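PDB 5J8N: exodeoxyribonuclease III from Methanosarcina mazei, which probably acts as a magnesium-dependent DNA repair nuclease, cutting at abasic sites and removing nucleotides from 3' ends of double-stranded DNA. Local coordinates for residues A63-N66 and G67-G70. The protein carries 3 engineered substitutions. Residues are numbered along the deposited sequence; the frame is centred on the assembly and turned at random.
Sequences AEQN and GYSG
Gln65 and Tyr68 stack amide on ring across a water-bridged turn, in the loop that joins the antiparallel strands 57-61 and 71-75 at one edge of a sheet. The Gln65 amide lies nearly flat over one face of the Tyr68 ring, the two planes 8° apart. OE1 of Gln65 sits over the ring centre, 3.7 Å above its plane. Gln65 NE2 lies toward the CG side of the same face, 3.7 Å from Tyr68 CD1. Gln65 has CG anti to its own N (chi1 179°) and an extended chain beyond, which carries the amide along to the ring. Ala63 CB meets the edge of the same ring, 4.0 Å from Tyr68 CD2. Gln65 to Tyr68 form a type II beta turn, with Gly67 at the positive-phi position. Two waters span the loop in place of direct backbone bonds. One accepts from Tyr68 N and can donate to Gln65 O at 2.6 Å. The other accepts from Ala63 N and can donate to Tyr68 O at 2.8 Å. An alanine in place of Tyr68 would probably leave the Gln65 amide without its stacking surface and free to swing. This loop lies near the metal site of the DNase I-like fold, the Tyr68 side chain about 9 Å from the bound magnesium ion. Next to it, Ser69 OG hydrogen-bonds Glu94 O and lies close to Tyr111, a predicted active-site residue.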
ATOM      1  N   ALA A  63      -4.201 -13.138   7.454  1.00 15.17           N
ATOM      2  CA  ALA A  63      -3.104 -13.793   8.110  1.00 17.37           C
ATOM      3  C   ALA A  63      -3.575 -15.018   8.830  1.00 18.61           C
ATOM      4  O   ALA A  63      -4.759 -15.153   9.150  1.00 19.54           O
ATOM      5  CB  ALA A  63      -2.445 -12.847   9.108  1.00 17.12           C
ATOM      6  N   GLU A  64      -2.650 -15.943   9.126  1.00 17.93           N
ATOM      7  CA  GLU A  64      -2.956 -17.046  10.022  1.00 20.77           C
ATOM      8  C   GLU A  64      -3.251 -16.579  11.435  1.00 21.88           C
ATOM      9  O   GLU A  64      -4.173 -17.059  12.048  1.00 23.81           O
ATOM     10  CB  GLU A  64      -1.797 -18.069  10.027  1.00 23.83           C
ATOM     11  CG  GLU A  64      -1.638 -18.777   8.685  1.00 31.01           C
ATOM     12  CD  GLU A  64      -0.711 -20.000   8.724  1.00 42.88           C
ATOM     13  OE1 GLU A  64       0.158 -20.107   9.629  1.00 37.24           O
ATOM     14  OE2 GLU A  64      -0.855 -20.845   7.811  1.00 49.68           O
ATOM     15  N   GLN A  65      -2.482 -15.602  11.901  1.00 19.69           N
ATOM     16  CA  GLN A  65      -2.718 -15.008  13.209  1.00 20.52           C
ATOM     17  C   GLN A  65      -4.020 -14.169  13.154  1.00 18.31           C
ATOM     18  O   GLN A  65      -4.198 -13.349  12.277  1.00 19.00           O
ATOM     19  CB  GLN A  65      -1.510 -14.168  13.602  1.00 22.78           C
ATOM     20  CG  GLN A  65      -1.660 -13.490  14.954  1.00 26.09           C
ATOM     21  CD  GLN A  65      -0.510 -12.566  15.261  1.00 35.04           C
ATOM     22  OE1 GLN A  65       0.607 -12.739  14.752  1.00 40.19           O
ATOM     23  NE2 GLN A  65      -0.775 -11.561  16.077  1.00 37.72           N
ATOM     24  N   ASN A  66      -4.910 -14.392  14.111  1.00 23.09           N
ATOM     25  CA  ASN A  66      -6.157 -13.642  14.135  1.00 20.13           C
ATOM     26  C   ASN A  66      -5.932 -12.197  14.588  1.00 19.03           C
ATOM     27  O   ASN A  66      -5.054 -11.940  15.423  1.00 21.42           O
ATOM     28  CB  ASN A  66      -7.138 -14.300  15.079  1.00 24.84           C
ATOM     29  CG  ASN A  66      -7.385 -15.732  14.705  1.00 29.32           C
ATOM     30  OD1 ASN A  66      -7.592 -16.028  13.525  1.00 33.57           O
ATOM     31  ND2 ASN A  66      -7.335 -16.635  15.688  1.00 28.49           N
ATOM     32  N   GLY A  67      -6.664 -11.256  14.007  1.00 17.95           N
ATOM     33  CA  GLY A  67      -6.560  -9.843  14.329  1.00 16.86           C
ATOM     34  C   GLY A  67      -5.280  -9.152  13.876  1.00 16.53           C
ATOM     35  O   GLY A  67      -4.783  -8.178  14.500  1.00 18.09           O
ATOM     36  N   TYR A  68      -4.694  -9.635  12.783  1.00 15.58           N
ATOM     37  CA  TYR A  68      -3.372  -9.219  12.399  1.00 15.05           C
ATOM     38  C   TYR A  68      -3.277  -9.047  10.917  1.00 12.98           C
ATOM     39  O   TYR A  68      -3.729  -9.918  10.195  1.00 14.36           O
ATOM     40  CB  TYR A  68      -2.401 -10.328  12.845  1.00 16.86           C
ATOM     41  CG  TYR A  68      -0.938 -10.052  12.602  1.00 15.50           C
ATOM     42  CD1 TYR A  68      -0.280  -9.080  13.347  1.00 17.27           C
ATOM     43  CD2 TYR A  68      -0.228 -10.757  11.643  1.00 18.41           C
ATOM     44  CE1 TYR A  68       1.060  -8.780  13.119  1.00 20.67           C
ATOM     45  CE2 TYR A  68       1.104 -10.495  11.455  1.00 18.03           C
ATOM     46  CZ  TYR A  68       1.739  -9.542  12.201  1.00 21.19           C
ATOM     47  OH  TYR A  68       3.088  -9.315  12.003  1.00 22.87           O
ATOM     48  N   SER A  69      -2.607  -8.001  10.467  1.00 12.96           N
ATOM     49  CA  SER A  69      -2.253  -7.849   9.068  1.00 12.97           C
ATOM     50  C   SER A  69      -3.511  -7.978   8.190  1.00 13.79           C
ATOM     51  O   SER A  69      -4.577  -7.499   8.582  1.00 13.77           O
ATOM     52  CB  SER A  69      -1.144  -8.869   8.757  1.00 12.28           C
ATOM     53  OG  SER A  69      -0.686  -8.710   7.408  1.00 12.86           O
ATOM     54  N   GLY A  70      -3.428  -8.591   7.017  1.00 12.55           N
ATOM     55  CA  GLY A  70      -4.558  -8.749   6.094  1.00 13.30           C
ATOM     56  C   GLY A  70      -4.643  -7.605   5.116  1.00 12.92           C
ATOM     57  O   GLY A  70      -4.420  -6.421   5.450  1.00 11.88           O
TER
HETATM   58  O   HOH W   1      -5.659 -10.773   8.386  1.00 16.71           O
HETATM   59  O   HOH W   2      -6.096 -11.787  11.292  1.00 21.69           O